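Putative fructose-bisphosphate aldolase (Coccidioides immitis, PDB 3PM6) is a putative class II fructose-bisphosphate aldolase, a metal-dependent type of enzyme built on a TIM barrel, modelled here with a bound zinc ion. Local coordinates at residues A[45-50]-A[81-86]; A[27-32]-A[51-56]; A[36-41]-A[277-282]. One frame throughout, in Å; residues are numbered along the deposited sequence.

The three contacts follow one beta-alpha unit of a TIM barrel and its neighbours. Contact 2 (27-32 with 51-56) pairs the first two strands. Helix 37-49 connects those strands; it gives its last turns to contact 1 and its first to contact 3. Contact 1 sits beside contact 2, their centres about 8 Å apart, and Ala-47 O lies 2.9 Å from Ser-52 N, a probable hydrogen bond. Contact 3 is farther out, its centre about 16 Å from that of contact 2. Zinc is held by His-91, His-196 and His-227. The side chain of Ala-31 in contact 2 comes to about 9 Å from it.

Contact 1: A[45-50]-A[81-86]; sequences RAAEHK and ASVPIT
Glu-48 reaches from the end of its helix to the backbone of Ser-82. Its OE2 accepts from Ser-82 N at 2.9 Å, with an N-H...O angle of 161°. The donor meets the anti side of this oxygen, 19° out of the carboxylate plane. Ser-82 OG gives the same OE2 a second, weak bond at 3.5 Å. CG of Glu-48 is also near this hydroxyl. CG of Glu-48 stands beside the backbone N (chi1 -74°), and the chain is extended beyond it, which carries the carboxylate away from the helix, to the loop. Ala-81 CA is 3.3 Å from Glu-48 OE2.

The apolar half of the contact centres on Ala-47. Its CB points at the loop and meets Val-83 CG2 at 3.7 Å. On the barrel side it meets the end of Ile-85, with CD1 4.0 Å from Ala-47 CB. Val-83 CG1 lies over the backbone of Glu-48, 4.2 Å from its CA. In TIM-barrel terms, the C-terminal end of helix 37-49 packs here against the loop that enters strand 85-92.

Further out, Ala-47 also touches Met-290 of helix 271-292 and Ala-54 of strand 54-58. Ile-85 packs on Ile-56 of that strand, and Pro-84 and Thr-86 make backbone bonds to Ala-54 and Ile-56, which fix the start of strand 85-92 in the sheet. Lys-50 NZ forms a salt bridge with Asp-291, and His-49 ND1 is hydrogen-bonded to Glu-287.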
loop_
_atom_site.group_PDB
_atom_site.type_symbol
_atom_site.label_atom_id
_atom_site.label_comp_id
_atom_site.label_asym_id
_atom_site.label_seq_id
_atom_site.Cartn_x
_atom_site.Cartn_y
_atom_site.Cartn_z
ATOM N N ARG A 45 -5.855 10.132 7.286
ATOM C CA ARG A 45 -6.630 10.247 8.525
ATOM C C ARG A 45 -6.307 11.555 9.244
ATOM O O ARG A 45 -7.214 12.274 9.699
ATOM C CB ARG A 45 -6.326 9.083 9.459
ATOM C CG ARG A 45 -7.122 7.861 9.210
ATOM C CD ARG A 45 -6.501 6.730 10.014
ATOM N NE ARG A 45 -6.894 5.444 9.460
ATOM C CZ ARG A 45 -6.774 4.281 10.090
ATOM N NH1 ARG A 45 -6.275 4.207 11.323
ATOM N NH2 ARG A 45 -7.182 3.182 9.483
ATOM N N ALA A 46 -5.012 11.853 9.340
ATOM C CA ALA A 46 -4.553 13.079 9.979
ATOM C C ALA A 46 -5.141 14.271 9.266
ATOM O O ALA A 46 -5.707 15.137 9.900
ATOM C CB ALA A 46 -3.021 13.157 9.985
ATOM N N ALA A 47 -5.057 14.279 7.941
ATOM C CA ALA A 47 -5.560 15.369 7.122
ATOM C C ALA A 47 -7.083 15.535 7.250
ATOM O O ALA A 47 -7.595 16.659 7.299
ATOM C CB ALA A 47 -5.176 15.155 5.637
ATOM N N GLU A 48 -7.814 14.431 7.279
ATOM C CA GLU A 48 -9.269 14.567 7.419
ATOM C C GLU A 48 -9.611 14.976 8.840
ATOM O O GLU A 48 -10.449 15.860 9.033
ATOM C CB GLU A 48 -9.991 13.311 6.987
ATOM C CG GLU A 48 -9.994 13.132 5.440
ATOM C CD GLU A 48 -10.593 11.802 4.995
ATOM O OE1 GLU A 48 -10.778 10.904 5.849
ATOM O OE2 GLU A 48 -10.870 11.649 3.790
ATOM N N HIS A 49 -8.941 14.380 9.828
ATOM C CA HIS A 49 -9.194 14.743 11.222
ATOM C C HIS A 49 -8.977 16.254 11.451
ATOM O O HIS A 49 -9.837 16.923 12.033
ATOM C CB HIS A 49 -8.368 13.888 12.197
ATOM C CG HIS A 49 -8.701 14.119 13.641
ATOM N ND1 HIS A 49 -7.745 14.115 14.640
ATOM C CD2 HIS A 49 -9.885 14.381 14.254
ATOM C CE1 HIS A 49 -8.323 14.385 15.801
ATOM N NE2 HIS A 49 -9.620 14.534 15.595
ATOM N N LYS A 50 -7.859 16.790 10.949
ATOM C CA LYS A 50 -7.474 18.182 11.205
ATOM C C LYS A 50 -8.027 19.154 10.169
ATOM O O LYS A 50 -7.737 20.367 10.210
ATOM C CB LYS A 50 -5.940 18.298 11.238
ATOM C CG LYS A 50 -5.267 17.442 12.295
ATOM C CD LYS A 50 -5.641 17.923 13.691
ATOM C CE LYS A 50 -4.739 19.036 14.122
ATOM N NZ LYS A 50 -4.637 19.065 15.592
ATOM N N ALA A 81 -10.173 11.089 -0.648
ATOM C CA ALA A 81 -10.086 11.885 0.579
ATOM C C ALA A 81 -11.082 13.035 0.519
ATOM O O ALA A 81 -11.351 13.523 -0.579
ATOM C CB ALA A 81 -8.662 12.421 0.740
ATOM N N SER A 82 -11.592 13.483 1.681
ATOM C CA SER A 82 -12.546 14.614 1.755
ATOM C C SER A 82 -11.896 15.976 1.957
ATOM O O SER A 82 -12.584 16.945 2.288
ATOM C CB SER A 82 -13.598 14.405 2.847
ATOM O OG SER A 82 -13.005 14.388 4.138
ATOM N N VAL A 83 -10.571 16.034 1.795
ATOM C CA VAL A 83 -9.813 17.266 1.892
ATOM C C VAL A 83 -8.838 17.196 0.717
ATOM O O VAL A 83 -8.617 16.090 0.163
ATOM C CB VAL A 83 -9.070 17.402 3.267
ATOM C CG1 VAL A 83 -10.065 17.423 4.431
ATOM C CG2 VAL A 83 -8.020 16.304 3.482
ATOM N N PRO A 84 -8.262 18.345 0.308
ATOM C CA PRO A 84 -7.305 18.267 -0.808
ATOM C C PRO A 84 -5.983 17.566 -0.425
ATOM O O PRO A 84 -5.238 18.036 0.453
ATOM C CB PRO A 84 -7.083 19.736 -1.184
ATOM C CG PRO A 84 -8.168 20.488 -0.506
ATOM C CD PRO A 84 -8.424 19.735 0.751
ATOM N N ILE A 85 -5.730 16.428 -1.082
ATOM C CA ILE A 85 -4.465 15.717 -0.948
ATOM C C ILE A 85 -3.965 15.285 -2.339
ATOM O O ILE A 85 -4.705 14.654 -3.096
ATOM C CB ILE A 85 -4.608 14.466 -0.066
ATOM C CG1 ILE A 85 -5.338 14.778 1.235
ATOM C CG2 ILE A 85 -3.229 13.890 0.239
ATOM C CD1 ILE A 85 -5.659 13.525 2.047
ATOM N N THR A 86 -2.704 15.595 -2.661
ATOM C CA THR A 86 -2.133 15.186 -3.943
ATOM C C THR A 86 -0.869 14.382 -3.739
ATOM O O THR A 86 -0.347 14.317 -2.631
ATOM C CB THR A 86 -1.844 16.406 -4.854
ATOM O OG1 THR A 86 -0.831 17.218 -4.258
ATOM C CG2 THR A 86 -3.153 17.258 -5.066
#

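Contact 2: A[27-32]-A[51-56]; sequences FAIPAI and RSPAMI
Met-55 and Ala-31 face each other as a parallel bridge, their CB atoms 4.2 Å apart. Two backbone bonds hold the pair. Met-55 N gives to Pro-30 O at 2.9 Å, and Ile-32 N gives to Met-55 O at 3.0 Å. The two short strand segments run parallel, at 17° to each other.

The tight part lies around Ile-29. CG of Met-55 stands beside its backbone N (chi1 -71°), and from there it meets Ile-29 CG2 at 3.7 Å. Ile-29 CD1 reaches back to Pro-53 CG, also at 3.7 Å, the two side chains crossing at about a right angle. The Pro-30 ring sets its CD against the Pro-53 carbonyl, 3.3 Å from Pro-53 O.

Packing is looser before the strands begin. Phe-27 touches Pro-53 CG with its ring edge alone, CE2 at 4.0 Å. Ile-32 and Ile-56 point to the same face but their side chains do not meet closely; Ile-43 of helix 37-49 touches both. No side is open to solvent, since every touching residue is buried.

On the other edge of strand 29-33, the backbone of Ala-31 is hydrogen-bonded to Val-248 and Val-250 of strand 245-250. The pair is the first and second strands of a closed eight-stranded TIM barrel, joined through helix 37-49 by a beta-alpha-beta crossover.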
loop_
_atom_site.group_PDB
_atom_site.type_symbol
_atom_site.label_atom_id
_atom_site.label_comp_id
_atom_site.label_asym_id
_atom_site.label_seq_id
_atom_site.Cartn_x
_atom_site.Cartn_y
_atom_site.Cartn_z
ATOM N N PHE A 27 0.265 29.873 5.261
ATOM C CA PHE A 27 0.604 28.595 5.880
ATOM C C PHE A 27 1.371 27.754 4.875
ATOM O O PHE A 27 1.644 28.230 3.762
ATOM C CB PHE A 27 -0.630 27.893 6.454
ATOM C CG PHE A 27 -1.627 27.451 5.415
ATOM C CD1 PHE A 27 -2.504 28.376 4.823
ATOM C CD2 PHE A 27 -1.694 26.105 5.036
ATOM C CE1 PHE A 27 -3.413 27.959 3.859
ATOM C CE2 PHE A 27 -2.602 25.677 4.084
ATOM C CZ PHE A 27 -3.454 26.601 3.480
ATOM N N ALA A 28 1.756 26.539 5.273
ATOM C CA ALA A 28 2.393 25.595 4.347
ATOM C C ALA A 28 1.645 24.264 4.316
ATOM O O ALA A 28 1.001 23.873 5.297
ATOM C CB ALA A 28 3.854 25.396 4.683
ATOM N N ILE A 29 1.717 23.606 3.156
ATOM C CA ILE A 29 1.143 22.294 2.919
ATOM C C ILE A 29 2.091 21.279 3.570
ATOM O O ILE A 29 3.303 21.358 3.377
ATOM C CB ILE A 29 1.072 22.033 1.378
ATOM C CG1 ILE A 29 0.214 23.105 0.686
ATOM C CG2 ILE A 29 0.604 20.594 1.042
ATOM C CD1 ILE A 29 -1.245 23.272 1.245
ATOM N N PRO A 30 1.550 20.361 4.388
ATOM C CA PRO A 30 2.415 19.311 4.932
ATOM C C PRO A 30 2.667 18.269 3.853
ATOM O O PRO A 30 1.726 17.731 3.330
ATOM C CB PRO A 30 1.578 18.700 6.073
ATOM C CG PRO A 30 0.111 19.012 5.714
ATOM C CD PRO A 30 0.137 20.258 4.836
ATOM N N ALA A 31 3.927 18.020 3.517
ATOM C CA ALA A 31 4.298 17.086 2.434
ATOM C C ALA A 31 5.058 15.917 3.052
ATOM O O ALA A 31 6.260 16.005 3.314
ATOM C CB ALA A 31 5.156 17.803 1.393
ATOM N N ILE A 32 4.355 14.835 3.329
ATOM C CA ILE A 32 4.870 13.780 4.195
ATOM C C ILE A 32 5.340 12.623 3.373
ATOM O O ILE A 32 4.543 12.020 2.639
ATOM C CB ILE A 32 3.721 13.265 5.153
ATOM C CG1 ILE A 32 2.968 14.445 5.786
ATOM C CG2 ILE A 32 4.247 12.252 6.172
ATOM C CD1 ILE A 32 3.840 15.355 6.632
ATOM N N ARG A 51 -8.794 18.636 9.216
ATOM C CA ARG A 51 -9.324 19.462 8.126
ATOM C C ARG A 51 -8.176 20.223 7.464
ATOM O O ARG A 51 -8.192 21.446 7.364
ATOM C CB ARG A 51 -10.399 20.428 8.658
ATOM N N SER A 52 -7.161 19.485 7.030
ATOM C CA SER A 52 -5.947 20.089 6.439
ATOM C C SER A 52 -5.731 19.436 5.092
ATOM O O SER A 52 -5.903 18.216 4.961
ATOM C CB SER A 52 -4.710 19.827 7.315
ATOM O OG SER A 52 -3.502 20.159 6.624
ATOM N N PRO A 53 -5.325 20.243 4.100
ATOM C CA PRO A 53 -4.719 19.754 2.882
ATOM C C PRO A 53 -3.432 19.012 3.248
ATOM O O PRO A 53 -2.941 19.160 4.367
ATOM C CB PRO A 53 -4.373 21.042 2.155
ATOM C CG PRO A 53 -4.074 22.014 3.287
ATOM C CD PRO A 53 -5.225 21.711 4.192
ATOM N N ALA A 54 -2.912 18.201 2.327
ATOM C CA ALA A 54 -1.664 17.460 2.554
ATOM C C ALA A 54 -1.134 16.983 1.238
ATOM O O ALA A 54 -1.808 17.067 0.240
ATOM C CB ALA A 54 -1.881 16.227 3.500
ATOM N N MET A 55 0.098 16.495 1.236
ATOM C CA MET A 55 0.622 15.816 0.075
ATOM C C MET A 55 1.245 14.528 0.550
ATOM O O MET A 55 1.868 14.472 1.620
ATOM C CB MET A 55 1.654 16.688 -0.665
ATOM C CG MET A 55 1.058 17.881 -1.390
ATOM S SD MET A 55 2.337 18.896 -2.255
ATOM C CE MET A 55 1.230 20.027 -3.121
ATOM N N ILE A 56 1.079 13.490 -0.244
ATOM C CA ILE A 56 1.732 12.215 0.046
ATOM C C ILE A 56 2.999 12.203 -0.852
ATOM O O ILE A 56 2.905 12.405 -2.070
ATOM C CB ILE A 56 0.777 11.009 -0.276
ATOM C CG1 ILE A 56 -0.487 11.025 0.609
ATOM C CG2 ILE A 56 1.501 9.667 -0.221
ATOM C CD1 ILE A 56 -1.500 9.995 0.209
#

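Contact 3: A[36-41]-A[277-282]; sequences NLEGIL and EVTNAM
Glu-38 lies against segment 277-282 of helix 271-292, and its chain meets a different neighbour at each step. CB is 3.5 Å from Met-282 CE and equally close to Thr-279 OG1. CG packs on Val-278 CG2 at 3.6 Å, the two side chains crossing at a slant. A rotation of 97° about CB-CG (chi2) bends the chain instead of extending it, and the carboxylate turns to His-275. At the tip, OE2 passes within 4.2 Å of Val-278 CG2 and is hydrogen-bonded to His-275 ND1, just before segment 277-282.

Thr-279 stands across Glu-38 at about a right angle. OG1 stands beside the backbone N (chi1 -50°), which leaves CG2 anti to that N. From there the methyl meets Glu-38 O at 3.5 Å and Leu-41 CB at 3.9 Å. Its OG1 is hydrogen-bonded to His-275 O and to Tyr-65 OH of the second subunit.

This is a helix-on-helix contact on the outside of the TIM barrel. Helix 37-49, which follows the first barrel strand, meets long C-terminal helix 271-292. The axes of the two short helical segments come to 8.5 Å and cross at -44°.

Met-282 bends at its end, which brings CE to the start of helix 37-49, 3.7 Å from Gly-39 N. There Asn-36 is the N-cap, and its OD1 accepts from Gly-39 N at 2.9 Å. The donor lies nearly in line with the side-chain C=O bond. The second subunit adds His-275 NE2, bonded to Asn-36 ND2, and Tyr-65, against Leu-41.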
loop_
_atom_site.group_PDB
_atom_site.type_symbol
_atom_site.label_atom_id
_atom_site.label_comp_id
_atom_site.label_asym_id
_atom_site.label_seq_id
_atom_site.Cartn_x
_atom_site.Cartn_y
_atom_site.Cartn_z
ATOM N N ASN A 36 4.957 3.202 2.742
ATOM C CA ASN A 36 4.041 2.130 2.989
ATOM C C ASN A 36 2.595 2.606 3.169
ATOM O O ASN A 36 2.299 3.811 3.347
ATOM C CB ASN A 36 4.515 1.300 4.200
ATOM C CG ASN A 36 4.827 2.161 5.415
ATOM O OD1 ASN A 36 4.028 3.014 5.818
ATOM N ND2 ASN A 36 6.002 1.955 5.988
ATOM N N LEU A 37 1.696 1.644 3.069
ATOM C CA LEU A 37 0.270 1.892 3.228
ATOM C C LEU A 37 -0.063 2.445 4.613
ATOM O O LEU A 37 -0.941 3.272 4.722
ATOM C CB LEU A 37 -0.523 0.596 2.967
ATOM C CG LEU A 37 -2.021 0.463 3.255
ATOM C CD1 LEU A 37 -2.828 1.592 2.693
ATOM C CD2 LEU A 37 -2.509 -0.828 2.641
ATOM N N GLU A 38 0.632 2.009 5.661
ATOM C CA GLU A 38 0.403 2.595 6.967
ATOM C C GLU A 38 0.619 4.120 6.938
ATOM O O GLU A 38 -0.127 4.872 7.555
ATOM C CB GLU A 38 1.286 1.954 8.048
ATOM C CG GLU A 38 1.002 0.482 8.292
ATOM C CD GLU A 38 1.944 -0.453 7.529
ATOM O OE1 GLU A 38 2.284 -0.155 6.364
ATOM O OE2 GLU A 38 2.326 -1.497 8.095
ATOM N N GLY A 39 1.662 4.563 6.246
ATOM C CA GLY A 39 1.960 5.987 6.169
ATOM C C GLY A 39 0.926 6.726 5.341
ATOM O O GLY A 39 0.556 7.850 5.679
ATOM N N ILE A 40 0.461 6.091 4.257
ATOM C CA ILE A 40 -0.606 6.645 3.408
ATOM C C ILE A 40 -1.868 6.842 4.281
ATOM O O ILE A 40 -2.474 7.907 4.278
ATOM C CB ILE A 40 -0.866 5.736 2.159
ATOM C CG1 ILE A 40 0.329 5.773 1.182
ATOM C CG2 ILE A 40 -2.197 6.071 1.464
ATOM C CD1 ILE A 40 0.417 4.562 0.253
ATOM N N LEU A 41 -2.218 5.831 5.065
ATOM C CA LEU A 41 -3.431 5.901 5.892
ATOM C C LEU A 41 -3.264 6.946 6.973
ATOM O O LEU A 41 -4.194 7.723 7.221
ATOM C CB LEU A 41 -3.765 4.544 6.527
ATOM C CG LEU A 41 -4.371 3.581 5.514
ATOM C CD1 LEU A 41 -4.656 2.217 6.140
ATOM C CD2 LEU A 41 -5.651 4.186 4.921
ATOM N N GLU A 277 -1.209 0.259 15.361
ATOM C CA GLU A 277 -0.381 1.088 16.244
ATOM C C GLU A 277 0.626 1.984 15.487
ATOM O O GLU A 277 0.739 3.182 15.801
ATOM C CB GLU A 277 0.272 0.243 17.364
ATOM C CG GLU A 277 -0.772 -0.296 18.374
ATOM C CD GLU A 277 -0.165 -0.797 19.693
ATOM O OE1 GLU A 277 0.990 -0.439 19.994
ATOM O OE2 GLU A 277 -0.837 -1.553 20.427
ATOM N N VAL A 278 1.292 1.441 14.454
ATOM C CA VAL A 278 2.183 2.265 13.646
ATOM C C VAL A 278 1.433 3.383 12.925
ATOM O O VAL A 278 1.940 4.494 12.805
ATOM C CB VAL A 278 3.081 1.460 12.655
ATOM C CG1 VAL A 278 4.064 0.573 13.435
ATOM C CG2 VAL A 278 2.259 0.626 11.664
ATOM N N THR A 279 0.211 3.105 12.481
ATOM C CA THR A 279 -0.561 4.103 11.769
ATOM C C THR A 279 -1.010 5.226 12.720
ATOM O O THR A 279 -0.888 6.409 12.379
ATOM C CB THR A 279 -1.770 3.457 11.089
ATOM O OG1 THR A 279 -1.318 2.326 10.341
ATOM C CG2 THR A 279 -2.452 4.438 10.169
ATOM N N ASN A 280 -1.503 4.845 13.902
ATOM C CA ASN A 280 -1.871 5.812 14.922
ATOM C C ASN A 280 -0.718 6.706 15.320
ATOM O O ASN A 280 -0.882 7.902 15.380
ATOM C CB ASN A 280 -2.427 5.128 16.179
ATOM C CG ASN A 280 -3.696 4.351 15.902
ATOM O OD1 ASN A 280 -4.360 4.591 14.894
ATOM N ND2 ASN A 280 -4.017 3.385 16.770
ATOM N N ALA A 281 0.430 6.107 15.614
ATOM C CA ALA A 281 1.619 6.845 15.992
ATOM C C ALA A 281 2.102 7.806 14.874
ATOM O O ALA A 281 2.460 8.981 15.146
ATOM C CB ALA A 281 2.706 5.885 16.398
ATOM N N MET A 282 2.073 7.330 13.633
ATOM C CA MET A 282 2.442 8.169 12.490
ATOM C C MET A 282 1.397 9.252 12.299
ATOM O O MET A 282 1.756 10.387 11.991
ATOM C CB MET A 282 2.597 7.349 11.209
ATOM C CG MET A 282 3.856 6.469 11.166
ATOM S SD MET A 282 4.179 5.824 9.500
ATOM C CE MET A 282 3.263 4.324 9.627
#